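PDB 3CNE: protein ppBat from Bacteroides thetaiotaomicron VPI-5482, which binds flavins such as lumichrome, riboflavin, FMN and FAD, may serve as a flavin storage protein, and appears to lack protease and chaperone activity. Local coordinates for residues A[59-64]-A[90-95]; A[19-24]-A[108-113]. One frame throughout, in Å; residues are numbered along the deposited sequence.

Interaction 1: A[59-64]-A[90-95]; sequences NLKGHE and NVDLME
Lys61 and Asp92 form a salt bridge, with Lys61 NZ 2.8 Å from Asp92 OD1. The ammonium group meets this oxygen from above the carboxylate, 47° out of its plane. A water closes the pair on its other oxygen: it accepts from Lys61 NZ at 3.1 Å and donates to Asp92 OD2 at 2.7 Å. Both carboxylate oxygens are thus engaged, one directly and one through the water.

The lysine chain crosses the aspartate at about a right angle. The chain bends at chi3 (60°), which turns CE and NZ to the carboxylate; Lys61 CD already lies 3.2 Å from Asp92 OD1. Glu95, one turn further along helix 88-102, sends an extended chain across the lysine methylenes. Glu95 OE2 is 3.6 Å from Lys61 CG. Glu95 OE1 stays 4.2 Å from Lys61 NZ, an opposite charge nearby but beyond a salt bridge.

Lys61 sits in a type II beta turn from Leu60 to His63. Gly62 N makes weak hydrogen bonds to both carboxylate oxygens of Glu64, the shorter to OE1 at 3.0 Å. Leu60, which opens the turn, packs on Leu8 of the central sheet and on Val96 of the helix. Glu64 OE2 and Glu95 OE2 come within 4.5 Å, like charges. The lysine probably offsets the charge of Asp92 directly and of Glu95 in part.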
ATOM      1  N   ASN A  59      17.333 -14.080   9.773  1.00 28.83           N
ATOM      2  CA  ASN A  59      17.586 -15.164   8.811  1.00 29.51           C
ATOM      3  C   ASN A  59      18.152 -14.723   7.459  1.00 29.39           C
ATOM      4  O   ASN A  59      18.487 -15.555   6.604  1.00 30.66           O
ATOM      5  CB  ASN A  59      16.329 -16.011   8.647  1.00 29.43           C
ATOM      6  CG  ASN A  59      16.045 -16.845   9.862  1.00 30.08           C
ATOM      7  OD1 ASN A  59      16.949 -17.140  10.651  1.00 31.27           O
ATOM      8  ND2 ASN A  59      14.792 -17.233  10.032  1.00 27.92           N
ATOM      9  N   LEU A  60      18.277 -13.410   7.282  1.00 29.25           N
ATOM     10  CA  LEU A  60      18.904 -12.825   6.104  1.00 28.55           C
ATOM     11  C   LEU A  60      20.425 -12.686   6.303  1.00 29.37           C
ATOM     12  O   LEU A  60      21.186 -12.656   5.334  1.00 27.68           O
ATOM     13  CB  LEU A  60      18.264 -11.463   5.780  1.00 28.18           C
ATOM     14  CG  LEU A  60      18.770 -10.697   4.559  1.00 27.65           C
ATOM     15  CD1 LEU A  60      18.693 -11.572   3.287  1.00 26.64           C
ATOM     16  CD2 LEU A  60      17.987  -9.407   4.357  1.00 27.86           C
ATOM     17  N   LYS A  61      20.859 -12.580   7.559  1.00 30.37           N
ATOM     18  CA  LYS A  61      22.293 -12.544   7.873  1.00 32.05           C
ATOM     19  C   LYS A  61      23.030 -13.758   7.307  1.00 32.86           C
ATOM     20  O   LYS A  61      22.647 -14.898   7.539  1.00 33.19           O
ATOM     21  CB  LYS A  61      22.507 -12.480   9.379  1.00 32.10           C
ATOM     22  CG  LYS A  61      22.480 -11.091   9.942  1.00 32.94           C
ATOM     23  CD  LYS A  61      22.026 -11.117  11.392  1.00 35.85           C
ATOM     24  CE  LYS A  61      22.927 -11.952  12.296  1.00 37.13           C
ATOM     25  NZ  LYS A  61      22.609 -11.722  13.728  1.00 37.92           N
ATOM     26  N   GLY A  62      24.085 -13.496   6.548  1.00 33.91           N
ATOM     27  CA  GLY A  62      24.873 -14.561   5.967  1.00 34.92           C
ATOM     28  C   GLY A  62      24.357 -14.964   4.608  1.00 35.60           C
ATOM     29  O   GLY A  62      25.032 -15.697   3.889  1.00 35.78           O
ATOM     30  N   HIS A  63      23.161 -14.492   4.240  1.00 35.76           N
ATOM     31  CA  HIS A  63      22.585 -14.827   2.929  1.00 35.74           C
ATOM     32  C   HIS A  63      22.430 -13.617   2.000  1.00 35.61           C
ATOM     33  O   HIS A  63      21.687 -13.677   1.020  1.00 34.69           O
ATOM     34  CB  HIS A  63      21.226 -15.527   3.086  1.00 36.57           C
ATOM     35  CG  HIS A  63      21.271 -16.796   3.883  1.00 38.32           C
ATOM     36  ND1 HIS A  63      21.125 -16.818   5.257  1.00 41.83           N
ATOM     37  CD2 HIS A  63      21.405 -18.088   3.499  1.00 39.63           C
ATOM     38  CE1 HIS A  63      21.182 -18.067   5.686  1.00 40.88           C
ATOM     39  NE2 HIS A  63      21.356 -18.857   4.640  1.00 42.04           N
ATOM     40  N   GLU A  64      23.125 -12.523   2.304  1.00 35.52           N
ATOM     41  CA  GLU A  64      22.980 -11.299   1.520  1.00 36.52           C
ATOM     42  C   GLU A  64      23.400 -11.475   0.047  1.00 36.97           C
ATOM     43  O   GLU A  64      22.870 -10.805  -0.845  1.00 36.11           O
ATOM     44  CB  GLU A  64      23.754 -10.140   2.159  1.00 36.42           C
ATOM     45  CG  GLU A  64      23.374  -9.807   3.610  1.00 37.88           C
ATOM     46  CD  GLU A  64      24.176 -10.580   4.655  1.00 40.52           C
ATOM     47  OE1 GLU A  64      24.733 -11.647   4.320  1.00 43.27           O
ATOM     48  OE2 GLU A  64      24.245 -10.121   5.822  1.00 43.18           O
ATOM     49  N   ASN A  90      17.440  -4.616  15.154  1.00 21.05           N
ATOM     50  CA  ASN A  90      17.945  -3.314  14.733  1.00 21.90           C
ATOM     51  C   ASN A  90      19.444  -3.337  14.521  1.00 22.93           C
ATOM     52  O   ASN A  90      19.966  -2.628  13.674  1.00 23.36           O
ATOM     53  CB  ASN A  90      17.567  -2.241  15.733  1.00 21.99           C
ATOM     54  CG  ASN A  90      16.090  -1.935  15.675  1.00 23.86           C
ATOM     55  OD1 ASN A  90      15.458  -2.163  14.648  1.00 23.16           O
ATOM     56  ND2 ASN A  90      15.535  -1.481  16.773  1.00 22.77           N
ATOM     57  N   VAL A  91      20.119  -4.176  15.301  1.00 23.83           N
ATOM     58  CA  VAL A  91      21.555  -4.410  15.112  1.00 23.93           C
ATOM     59  C   VAL A  91      21.742  -5.204  13.819  1.00 24.75           C
ATOM     60  O   VAL A  91      22.593  -4.863  12.982  1.00 24.30           O
ATOM     61  CB  VAL A  91      22.173  -5.136  16.328  1.00 23.19           C
ATOM     62  CG1 VAL A  91      23.607  -5.586  16.032  1.00 24.57           C
ATOM     63  CG2 VAL A  91      22.105  -4.252  17.615  1.00 22.39           C
ATOM     64  N   ASP A  92      20.932  -6.245  13.641  1.00 25.54           N
ATOM     65  CA  ASP A  92      20.926  -6.989  12.383  1.00 26.61           C
ATOM     66  C   ASP A  92      20.664  -6.098  11.176  1.00 26.44           C
ATOM     67  O   ASP A  92      21.321  -6.244  10.166  1.00 27.59           O
ATOM     68  CB  ASP A  92      19.923  -8.126  12.411  1.00 26.53           C
ATOM     69  CG  ASP A  92      20.262  -9.191  13.443  1.00 30.23           C
ATOM     70  OD1 ASP A  92      21.435  -9.241  13.909  1.00 29.94           O
ATOM     71  OD2 ASP A  92      19.343  -9.976  13.792  1.00 29.25           O
ATOM     72  N   LEU A  93      19.708  -5.179  11.277  1.00 27.17           N
ATOM     73  CA  LEU A  93      19.445  -4.218  10.194  1.00 26.95           C
ATOM     74  C   LEU A  93      20.714  -3.509   9.672  1.00 26.86           C
ATOM     75  O   LEU A  93      20.942  -3.443   8.472  1.00 24.60           O
ATOM     76  CB  LEU A  93      18.428  -3.159  10.645  1.00 27.24           C
ATOM     77  CG  LEU A  93      17.978  -2.194   9.541  1.00 27.20           C
ATOM     78  CD1 LEU A  93      17.383  -2.944   8.357  1.00 26.94           C
ATOM     79  CD2 LEU A  93      16.955  -1.200  10.073  1.00 27.10           C
HETATM   80  N   MSE A  94      21.487  -2.950  10.599  1.00 27.64           N
HETATM   81  CA  MSE A  94      22.730  -2.250  10.294  1.00 28.78           C
HETATM   82  C   MSE A  94      23.717  -3.175   9.611  1.00 28.55           C
HETATM   83  O   MSE A  94      24.337  -2.803   8.611  1.00 28.29           O
HETATM   84  CB  MSE A  94      23.356  -1.677  11.565  1.00 29.68           C
HETATM   85  CG  MSE A  94      22.535  -0.574  12.211  1.00 32.14           C
HETATM   86 SE   MSE A  94      22.495   1.067  11.125  1.00 43.18          SE
HETATM   87  CE  MSE A  94      20.933   0.745   9.975  1.00 33.14           C
ATOM     88  N   GLU A  95      23.854  -4.377  10.162  1.00 28.81           N
ATOM     89  CA  GLU A  95      24.723  -5.397   9.611  1.00 29.71           C
ATOM     90  C   GLU A  95      24.339  -5.724   8.163  1.00 28.39           C
ATOM     91  O   GLU A  95      25.180  -5.715   7.253  1.00 27.03           O
ATOM     92  CB  GLU A  95      24.636  -6.675  10.453  1.00 30.14           C
ATOM     93  CG  GLU A  95      25.792  -7.622  10.166  1.00 33.20           C
ATOM     94  CD  GLU A  95      25.648  -8.996  10.804  1.00 34.00           C
ATOM     95  OE1 GLU A  95      25.361  -9.069  12.034  1.00 37.05           O
ATOM     96  OE2 GLU A  95      25.860 -10.000  10.055  1.00 39.37           O
TER
HETATM   97  O   HOH W   1      20.063 -11.881  15.548  1.00 40.03           O

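Interaction 2: A[19-24]-A[108-113]; sequences FQYLEA and IGHCAG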
ATOM      1  N   PHE A  19       3.645  -1.655  -0.446  1.00 20.75           N
ATOM      2  CA  PHE A  19       2.901  -2.238  -1.539  1.00 20.99           C
ATOM      3  C   PHE A  19       3.121  -1.603  -2.912  1.00 21.07           C
ATOM      4  O   PHE A  19       2.965  -2.271  -3.925  1.00 20.32           O
ATOM      5  CB  PHE A  19       1.427  -2.409  -1.171  1.00 20.91           C
ATOM      6  CG  PHE A  19       1.227  -3.548  -0.241  1.00 22.46           C
ATOM      7  CD1 PHE A  19       1.158  -3.339   1.119  1.00 22.52           C
ATOM      8  CD2 PHE A  19       1.223  -4.858  -0.729  1.00 21.68           C
ATOM      9  CE1 PHE A  19       0.992  -4.414   2.008  1.00 25.13           C
ATOM     10  CE2 PHE A  19       1.080  -5.922   0.147  1.00 20.38           C
ATOM     11  CZ  PHE A  19       0.973  -5.700   1.508  1.00 22.10           C
ATOM     12  N   GLN A  20       3.483  -0.330  -2.939  1.00 20.75           N
ATOM     13  CA  GLN A  20       3.985   0.257  -4.190  1.00 22.37           C
ATOM     14  C   GLN A  20       5.148  -0.556  -4.747  1.00 21.87           C
ATOM     15  O   GLN A  20       5.164  -0.870  -5.926  1.00 22.51           O
ATOM     16  CB  GLN A  20       4.426   1.707  -3.972  1.00 22.47           C
ATOM     17  CG  GLN A  20       3.273   2.685  -3.918  1.00 23.14           C
ATOM     18  CD  GLN A  20       3.782   4.106  -3.957  1.00 25.78           C
ATOM     19  OE1 GLN A  20       4.196   4.597  -5.020  1.00 25.50           O
ATOM     20  NE2 GLN A  20       3.813   4.760  -2.797  1.00 22.27           N
ATOM     21  N   TYR A  21       6.104  -0.927  -3.896  1.00 21.36           N
ATOM     22  CA  TYR A  21       7.173  -1.819  -4.324  1.00 21.96           C
ATOM     23  C   TYR A  21       6.623  -3.198  -4.717  1.00 21.82           C
ATOM     24  O   TYR A  21       6.937  -3.696  -5.795  1.00 21.09           O
ATOM     25  CB  TYR A  21       8.244  -2.005  -3.242  1.00 22.16           C
ATOM     26  CG  TYR A  21       8.997  -0.751  -2.836  1.00 22.81           C
ATOM     27  CD1 TYR A  21       9.807  -0.071  -3.762  1.00 26.12           C
ATOM     28  CD2 TYR A  21       8.957  -0.281  -1.518  1.00 20.41           C
ATOM     29  CE1 TYR A  21      10.521   1.085  -3.392  1.00 25.34           C
ATOM     30  CE2 TYR A  21       9.674   0.855  -1.144  1.00 24.17           C
ATOM     31  CZ  TYR A  21      10.459   1.527  -2.092  1.00 21.30           C
ATOM     32  OH  TYR A  21      11.167   2.656  -1.747  1.00 21.32           O
ATOM     33  N   LEU A  22       5.809  -3.802  -3.847  1.00 21.77           N
ATOM     34  CA  LEU A  22       5.457  -5.206  -4.037  1.00 21.82           C
ATOM     35  C   LEU A  22       4.562  -5.395  -5.238  1.00 23.28           C
ATOM     36  O   LEU A  22       4.714  -6.375  -5.964  1.00 24.21           O
ATOM     37  CB  LEU A  22       4.854  -5.832  -2.781  1.00 21.36           C
ATOM     38  CG  LEU A  22       5.690  -5.716  -1.499  1.00 19.42           C
ATOM     39  CD1 LEU A  22       5.034  -6.516  -0.384  1.00 21.36           C
ATOM     40  CD2 LEU A  22       7.157  -6.147  -1.706  1.00 18.40           C
ATOM     41  N   GLU A  23       3.625  -4.472  -5.448  1.00 24.38           N
ATOM     42  CA  GLU A  23       2.788  -4.532  -6.632  1.00 25.90           C
ATOM     43  C   GLU A  23       3.628  -4.413  -7.885  1.00 25.48           C
ATOM     44  O   GLU A  23       3.470  -5.206  -8.842  1.00 26.07           O
ATOM     45  CB  GLU A  23       1.740  -3.439  -6.629  1.00 27.06           C
ATOM     46  CG  GLU A  23       0.853  -3.514  -7.856  1.00 31.05           C
ATOM     47  CD  GLU A  23       0.059  -2.296  -8.043  1.00 36.33           C
ATOM     48  OE1 GLU A  23       0.648  -1.191  -7.968  1.00 42.37           O
ATOM     49  OE2 GLU A  23      -1.161  -2.443  -8.249  1.00 39.29           O
ATOM     50  N   ALA A  24       4.509  -3.425  -7.900  1.00 24.83           N
ATOM     51  CA  ALA A  24       5.386  -3.243  -9.076  1.00 25.27           C
ATOM     52  C   ALA A  24       6.223  -4.502  -9.382  1.00 25.07           C
ATOM     53  O   ALA A  24       6.274  -4.934 -10.535  1.00 25.10           O
ATOM     54  CB  ALA A  24       6.271  -1.995  -8.929  1.00 24.88           C
ATOM     55  N   ILE A 108      17.706   0.389  -2.424  1.00 22.83           N
ATOM     56  CA  ILE A 108      16.451   1.051  -2.758  1.00 23.42           C
ATOM     57  C   ILE A 108      15.699   1.396  -1.455  1.00 23.53           C
ATOM     58  O   ILE A 108      15.573   0.568  -0.552  1.00 21.84           O
ATOM     59  CB  ILE A 108      15.525   0.152  -3.623  1.00 23.40           C
ATOM     60  CG1 ILE A 108      16.175  -0.202  -4.972  1.00 23.41           C
ATOM     61  CG2 ILE A 108      14.147   0.838  -3.840  1.00 22.94           C
ATOM     62  CD1 ILE A 108      15.805  -1.591  -5.483  1.00 24.02           C
ATOM     63  N   GLY A 109      15.216   2.628  -1.350  1.00 24.41           N
ATOM     64  CA  GLY A 109      14.465   2.995  -0.170  1.00 25.12           C
ATOM     65  C   GLY A 109      13.883   4.377  -0.310  1.00 25.89           C
ATOM     66  O   GLY A 109      14.190   5.100  -1.269  1.00 24.93           O
ATOM     67  N   HIS A 110      13.008   4.708   0.630  1.00 25.58           N
ATOM     68  CA  HIS A 110      12.315   5.973   0.629  1.00 26.55           C
ATOM     69  C   HIS A 110      12.168   6.482   2.059  1.00 27.89           C
ATOM     70  O   HIS A 110      12.456   5.752   3.020  1.00 27.25           O
ATOM     71  CB  HIS A 110      10.942   5.840  -0.053  1.00 26.54           C
ATOM     72  CG  HIS A 110       9.950   5.028   0.725  1.00 26.49           C
ATOM     73  ND1 HIS A 110       9.888   3.653   0.648  1.00 26.85           N
ATOM     74  CD2 HIS A 110       8.970   5.401   1.581  1.00 26.42           C
ATOM     75  CE1 HIS A 110       8.909   3.214   1.424  1.00 24.87           C
ATOM     76  NE2 HIS A 110       8.340   4.253   2.001  1.00 26.12           N
ATOM     77  N   CYS A 111      11.701   7.729   2.169  1.00 30.01           N
ATOM     78  CA  CYS A 111      11.448   8.404   3.441  1.00 30.47           C
ATOM     79  C   CYS A 111      12.745   8.465   4.272  1.00 30.16           C
ATOM     80  O   CYS A 111      13.673   9.153   3.860  1.00 30.54           O
ATOM     81  CB  CYS A 111      10.218   7.816   4.161  1.00 30.21           C
ATOM     82  SG  CYS A 111       9.526   8.925   5.416  1.00 35.52           S
ATOM     83  N   ALA A 112      12.855   7.757   5.395  1.00 29.76           N
ATOM     84  CA  ALA A 112      14.138   7.776   6.144  1.00 29.02           C
ATOM     85  C   ALA A 112      15.101   6.649   5.753  1.00 28.60           C
ATOM     86  O   ALA A 112      16.135   6.466   6.398  1.00 28.20           O
ATOM     87  CB  ALA A 112      13.896   7.800   7.697  1.00 29.01           C
ATOM     88  N   GLY A 113      14.767   5.908   4.684  1.00 28.59           N
ATOM     89  CA  GLY A 113      15.619   4.853   4.149  1.00 27.87           C
ATOM     90  C   GLY A 113      17.054   5.290   3.886  1.00 28.07           C
ATOM     91  O   GLY A 113      18.006   4.571   4.229  1.00 27.10           O
TER
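Tyr21 on helix 15-27 and Gly109 on strand 106-110 have the nearest CA atoms of the two segments, 9.7 Å apart. The helix packs against the central, largely parallel sheet of the DJ-1/PfpI fold. The short segments run 11.2 Å apart at 143°, closer to antiparallel than parallel. Beyond the strand, a type II' turn from His110 to Gly113 leads into helix 113-119. Cys111 in this turn has a strained backbone, consistent with the nucleophile elbow of the family. Here Cys111 binds the structural zinc together with Cys74.

Tyr21 spans the gap. Tyr21 OH and His110 ND1 share a hydrogen bond of 2.9 Å, and either could be the donor. Each partner lies at the edge of the other's ring, near its plane. The rings meet rim to rim, their planes at 43°. His110 CG stands between its backbone N and carbonyl carbon (chi1 69°), which brings ND1 to the tyrosine. His110 NE2 bonds to Glu160, so both ring nitrogens are held and the ring's rotation is fixed. A phenylalanine in place of Tyr21 would probably leave His110 ND1 without its hydrogen-bond mate and His110 less firmly oriented. The tyrosine ring also packs on Val71 and Ser73 of the adjacent strand 69-73. Tyr21 CE1, across the ring from the CE2 that nears His110, meets the Ile108 CG2 methyl obliquely at 3.7 Å.

Overall arrangement
Interaction 2 is a core contact, its centre about 7 Å from that of the chain. Interaction 1 is only partly buried, its centre about 13 Å from it. The centres of the two contacts are about 19 Å apart and they do not touch. Helix 88-102 of interaction 1 is followed in the chain by strand 106-110 of interaction 2. Each contact fastens a different piece to this shared region: a loop to the helix in one, helix 15-27 to the strand in the other. Charge and a water serve the outer contact. Two aromatic rings, a methyl group and a single hydroxyl-imidazole hydrogen bond make the inner one. Interaction 2 alone adjoins the zinc site, and its helix reaches the second subunit.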